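PDB 5MQR: beta-L-arabinobiosidase from Bacteroides thetaiotaomicron, which probably cleaves arabinose-containing glycans of plant pectin as a glycoside hydrolase, and may also have sialidase-like activity. Local coordinates for residues 937-948 with 996-1007. Numbering follows the deposited sequence.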
loop_
_atom_site.group_PDB
_atom_site.type_symbol
_atom_site.label_atom_id
_atom_site.label_comp_id
_atom_site.label_asym_id
_atom_site.label_seq_id
_atom_site.Cartn_x
_atom_site.Cartn_y
_atom_site.Cartn_z
ATOM N N VAL A 937 -40.875 28.079 14.495
ATOM C CA VAL A 937 -39.615 27.857 13.768
ATOM C C VAL A 937 -38.751 29.110 13.813
ATOM O O VAL A 937 -39.236 30.210 14.091
ATOM C CB VAL A 937 -39.843 27.406 12.288
ATOM C CG1 VAL A 937 -40.659 26.109 12.245
ATOM C CG2 VAL A 937 -40.512 28.498 11.439
ATOM N N GLY A 938 -37.457 28.917 13.568
ATOM C CA GLY A 938 -36.505 30.009 13.448
ATOM C C GLY A 938 -35.862 30.485 14.732
ATOM O O GLY A 938 -34.981 31.328 14.667
ATOM N N LYS A 939 -36.273 29.934 15.879
ATOM C CA LYS A 939 -35.796 30.384 17.213
ATOM C C LYS A 939 -35.140 29.288 18.077
ATOM O O LYS A 939 -35.119 29.385 19.285
ATOM C CB LYS A 939 -36.957 31.047 17.960
ATOM C CG LYS A 939 -37.467 32.254 17.197
ATOM C CD LYS A 939 -38.591 32.975 17.916
ATOM C CE LYS A 939 -38.893 34.291 17.190
ATOM N NZ LYS A 939 -40.292 34.703 17.458
ATOM N N CYS A 940 -34.595 28.265 17.424
ATOM C CA CYS A 940 -33.886 27.137 18.064
ATOM C C CYS A 940 -34.754 26.267 18.969
ATOM O O CYS A 940 -34.642 26.338 20.192
ATOM C CB CYS A 940 -32.628 27.631 18.800
ATOM S SG CYS A 940 -31.482 28.514 17.720
ATOM N N GLU A 941 -35.581 25.426 18.351
ATOM C CA GLU A 941 -36.509 24.554 19.064
ATOM C C GLU A 941 -36.049 23.098 18.964
ATOM O O GLU A 941 -35.670 22.649 17.884
ATOM C CB GLU A 941 -37.926 24.676 18.498
ATOM C CG GLU A 941 -38.423 26.100 18.277
ATOM C CD GLU A 941 -37.940 26.739 16.964
ATOM O OE1 GLU A 941 -37.513 26.000 16.024
ATOM O OE2 GLU A 941 -37.981 27.994 16.879
ATOM N N TRP A 942 -36.150 22.364 20.077
ATOM C CA TRP A 942 -35.659 20.982 20.183
ATOM C C TRP A 942 -36.789 19.945 20.236
ATOM O O TRP A 942 -36.590 18.806 20.683
ATOM C CB TRP A 942 -34.753 20.849 21.408
ATOM C CG TRP A 942 -33.410 21.451 21.219
ATOM C CD1 TRP A 942 -33.101 22.773 21.165
ATOM C CD2 TRP A 942 -32.166 20.741 21.073
ATOM N NE1 TRP A 942 -31.744 22.934 20.974
ATOM C CE2 TRP A 942 -31.151 21.706 20.915
ATOM C CE3 TRP A 942 -31.817 19.389 21.070
ATOM C CZ2 TRP A 942 -29.814 21.364 20.776
ATOM C CZ3 TRP A 942 -30.497 19.053 20.899
ATOM C CH2 TRP A 942 -29.509 20.034 20.766
ATOM N N ASP A 943 -37.945 20.324 19.697
ATOM C CA ASP A 943 -39.117 19.447 19.667
ATOM C C ASP A 943 -39.269 18.679 18.354
ATOM O O ASP A 943 -40.396 18.342 17.954
ATOM C CB ASP A 943 -40.406 20.228 20.025
ATOM C CG ASP A 943 -40.725 21.349 19.059
ATOM O OD1 ASP A 943 -39.825 21.809 18.296
ATOM O OD2 ASP A 943 -41.919 21.770 19.083
ATOM N N GLY A 944 -38.155 18.365 17.690
ATOM C CA GLY A 944 -38.225 17.494 16.522
ATOM C C GLY A 944 -37.232 17.723 15.405
ATOM O O GLY A 944 -36.797 16.766 14.780
ATOM N N ALA A 945 -36.876 18.977 15.146
ATOM C CA ALA A 945 -35.943 19.316 14.071
ATOM C C ALA A 945 -34.612 18.591 14.242
ATOM O O ALA A 945 -34.309 18.108 15.336
ATOM C CB ALA A 945 -35.721 20.832 14.037
ATOM N N ILE A 946 -33.810 18.537 13.179
ATOM C CA ILE A 946 -32.506 17.856 13.230
ATOM C C ILE A 946 -31.495 18.833 13.792
ATOM O O ILE A 946 -31.346 19.943 13.284
ATOM C CB ILE A 946 -32.057 17.349 11.850
ATOM C CG1 ILE A 946 -33.096 16.385 11.289
ATOM C CG2 ILE A 946 -30.683 16.677 11.903
ATOM C CD1 ILE A 946 -32.756 15.828 9.932
ATOM N N TRP A 947 -30.824 18.410 14.860
ATOM C CA TRP A 947 -29.730 19.157 15.506
ATOM C C TRP A 947 -28.458 18.291 15.418
ATOM O O TRP A 947 -28.414 17.196 15.983
ATOM C CB TRP A 947 -30.054 19.430 16.977
ATOM C CG TRP A 947 -30.972 20.574 17.199
ATOM C CD1 TRP A 947 -32.349 20.550 17.156
ATOM C CD2 TRP A 947 -30.606 21.918 17.499
ATOM N NE1 TRP A 947 -32.848 21.796 17.390
ATOM C CE2 TRP A 947 -31.805 22.661 17.612
ATOM C CE3 TRP A 947 -29.383 22.577 17.669
ATOM C CZ2 TRP A 947 -31.811 24.035 17.904
ATOM C CZ3 TRP A 947 -29.384 23.931 17.960
ATOM C CH2 TRP A 947 -30.593 24.655 18.066
ATOM N N PRO A 948 -27.420 18.763 14.710
ATOM C CA PRO A 948 -26.187 17.973 14.687
ATOM C C PRO A 948 -25.633 17.617 16.073
ATOM O O PRO A 948 -25.100 16.521 16.235
ATOM C CB PRO A 948 -25.213 18.857 13.881
ATOM C CG PRO A 948 -26.110 19.624 12.953
ATOM C CD PRO A 948 -27.419 19.827 13.694
ATOM N N GLU A 996 -26.819 25.461 12.684
ATOM C CA GLU A 996 -27.346 25.170 14.001
ATOM C C GLU A 996 -28.303 23.988 14.014
ATOM O O GLU A 996 -28.122 23.050 14.785
ATOM C CB GLU A 996 -27.982 26.422 14.591
ATOM C CG GLU A 996 -26.986 27.558 14.772
ATOM C CD GLU A 996 -27.640 28.800 15.337
ATOM O OE1 GLU A 996 -28.208 28.751 16.472
ATOM O OE2 GLU A 996 -27.592 29.819 14.614
ATOM N N TYR A 997 -29.330 24.059 13.180
ATOM C CA TYR A 997 -30.328 23.004 13.066
ATOM C C TYR A 997 -31.094 23.141 11.773
ATOM O O TYR A 997 -31.109 24.217 11.173
ATOM C CB TYR A 997 -31.277 23.012 14.280
ATOM C CG TYR A 997 -32.343 24.106 14.369
ATOM C CD1 TYR A 997 -32.029 25.463 14.255
ATOM C CD2 TYR A 997 -33.662 23.773 14.646
ATOM C CE1 TYR A 997 -33.015 26.442 14.374
ATOM C CE2 TYR A 997 -34.656 24.737 14.769
ATOM C CZ TYR A 997 -34.335 26.070 14.631
ATOM O OH TYR A 997 -35.343 27.015 14.778
ATOM N N LEU A 998 -31.730 22.053 11.347
ATOM C CA LEU A 998 -32.392 22.027 10.038
ATOM C C LEU A 998 -33.705 21.254 10.030
ATOM O O LEU A 998 -33.973 20.412 10.896
ATOM C CB LEU A 998 -31.441 21.422 8.989
ATOM C CG LEU A 998 -31.054 19.967 9.269
ATOM C CD1 LEU A 998 -31.275 19.102 8.044
ATOM C CD2 LEU A 998 -29.632 19.794 9.786
ATOM N N ASP A 999 -34.493 21.535 9.009
ATOM C CA ASP A 999 -35.774 20.897 8.789
ATOM C C ASP A 999 -35.571 19.432 8.378
ATOM O O ASP A 999 -34.806 19.140 7.462
ATOM C CB ASP A 999 -36.542 21.669 7.716
ATOM C CG ASP A 999 -37.956 21.183 7.556
ATOM O OD1 ASP A 999 -38.158 20.021 7.134
ATOM O OD2 ASP A 999 -38.874 21.947 7.877
ATOM N N GLU A 1000 -36.244 18.526 9.086
ATOM C CA GLU A 1000 -36.041 17.086 8.922
ATOM C C GLU A 1000 -36.551 16.526 7.587
ATOM O O GLU A 1000 -36.021 15.515 7.090
ATOM C CB GLU A 1000 -36.656 16.300 10.105
ATOM C CG GLU A 1000 -38.182 16.090 10.085
ATOM C CD GLU A 1000 -39.036 17.331 10.395
ATOM O OE1 GLU A 1000 -38.496 18.381 10.845
ATOM O OE2 GLU A 1000 -40.284 17.247 10.209
ATOM N N VAL A 1001 -37.586 17.170 7.037
ATOM C CA VAL A 1001 -38.185 16.791 5.739
ATOM C C VAL A 1001 -37.518 17.505 4.550
ATOM O O VAL A 1001 -37.306 16.878 3.505
ATOM C CB VAL A 1001 -39.706 17.079 5.708
ATOM C CG1 VAL A 1001 -40.335 16.798 4.329
ATOM C CG2 VAL A 1001 -40.424 16.277 6.786
ATOM N N THR A 1002 -37.234 18.806 4.700
ATOM C CA THR A 1002 -36.806 19.638 3.563
ATOM C C THR A 1002 -35.345 19.869 3.504
ATOM O O THR A 1002 -34.872 20.267 2.481
ATOM C CB THR A 1002 -37.458 21.032 3.511
ATOM O OG1 THR A 1002 -37.005 21.839 4.600
ATOM C CG2 THR A 1002 -38.949 20.904 3.562
ATOM N N GLY A 1003 -34.636 19.661 4.598
ATOM C CA GLY A 1003 -33.201 19.913 4.649
ATOM C C GLY A 1003 -32.829 21.379 4.861
ATOM O O GLY A 1003 -31.647 21.703 4.957
ATOM N N TYR A 1004 -33.830 22.257 4.953
ATOM C CA TYR A 1004 -33.582 23.680 5.100
ATOM C C TYR A 1004 -32.892 23.976 6.416
ATOM O O TYR A 1004 -33.414 23.659 7.474
ATOM C CB TYR A 1004 -34.896 24.461 5.040
ATOM C CG TYR A 1004 -34.740 25.956 5.148
ATOM C CD1 TYR A 1004 -33.840 26.659 4.332
ATOM C CD2 TYR A 1004 -35.519 26.689 6.042
ATOM C CE1 TYR A 1004 -33.725 28.050 4.427
ATOM C CE2 TYR A 1004 -35.420 28.075 6.129
ATOM C CZ TYR A 1004 -34.521 28.752 5.329
ATOM O OH TYR A 1004 -34.448 30.119 5.441
ATOM N N TRP A 1005 -31.737 24.593 6.344
ATOM C CA TRP A 1005 -31.066 25.081 7.556
ATOM C C TRP A 1005 -31.892 26.244 8.097
ATOM O O TRP A 1005 -32.120 27.227 7.408
ATOM C CB TRP A 1005 -29.623 25.487 7.271
ATOM C CG TRP A 1005 -28.708 24.311 7.110
ATOM C CD1 TRP A 1005 -28.281 23.762 5.952
ATOM C CD2 TRP A 1005 -28.113 23.537 8.164
ATOM N NE1 TRP A 1005 -27.468 22.704 6.206
ATOM C CE2 TRP A 1005 -27.360 22.533 7.560
ATOM C CE3 TRP A 1005 -28.175 23.586 9.560
ATOM C CZ2 TRP A 1005 -26.624 21.608 8.297
ATOM C CZ3 TRP A 1005 -27.471 22.654 10.285
ATOM C CH2 TRP A 1005 -26.703 21.678 9.654
ATOM N N LEU A 1006 -32.369 26.094 9.324
ATOM C CA LEU A 1006 -33.483 26.917 9.802
ATOM C C LEU A 1006 -33.184 28.370 10.200
ATOM O O LEU A 1006 -34.115 29.118 10.427
ATOM C CB LEU A 1006 -34.233 26.190 10.913
ATOM C CG LEU A 1006 -35.012 24.974 10.392
ATOM C CD1 LEU A 1006 -35.236 23.934 11.492
ATOM C CD2 LEU A 1006 -36.320 25.428 9.760
ATOM N N LYS A 1007 -31.930 28.782 10.268
ATOM C CA LYS A 1007 -31.617 30.224 10.295
ATOM C C LYS A 1007 -31.361 30.817 8.904
ATOM O O LYS A 1007 -30.944 31.964 8.795
ATOM C CB LYS A 1007 -30.410 30.498 11.181
ATOM C CG LYS A 1007 -30.597 30.038 12.615
ATOM C CD LYS A 1007 -31.565 30.916 13.370
ATOM C CE LYS A 1007 -31.582 30.515 14.834
ATOM N NZ LYS A 1007 -32.367 31.463 15.636
#
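Tyr997 OH is gripped by three groups: it donates to Glu941 OE1 at 2.7 Å, meeting that oxygen from above the carboxylate plane, and accepts from Cys940 N at 3.0 Å and, weakly, from Gly938 N. Glu941 OE2 in turn takes Lys939 N, which holds the carboxylate to the loop beside the hydroxyl. A chi1 of 75° sets the Tyr997 ring between Leu1006 CD1 over one face and Trp947 CZ2 over the other, with OH toward Glu941; the two aromatic planes are nearly parallel (19°) but slid apart. Tyr997 CB makes a CH-pi contact, 3.5 Å from the centroid of the Trp947 five-membered ring. Trp942 covers the opposite indole face. Both segments are loops between helices of the MGH1-like domain, consistent with the (alpha/alpha)6 barrel of six-hairpin glycosidases, and a single antiparallel bridge joins them, Ile946 N to Leu998 O (3.0 Å) and Leu998 N to Ile946 O (2.9 Å), just before helix 948-964. A phenylalanine in place of Tyr997 would probably leave the Glu941 carboxylate and Cys940 N without the hydroxyl they share. Beyond the ring, Lys1007 NZ reaches Gly938 O at 2.8 Å, from above the carbonyl plane, and Lys1007 CE packs against Cys940 SG, whose side chain lies about 4 Å from a bound HEPES molecule.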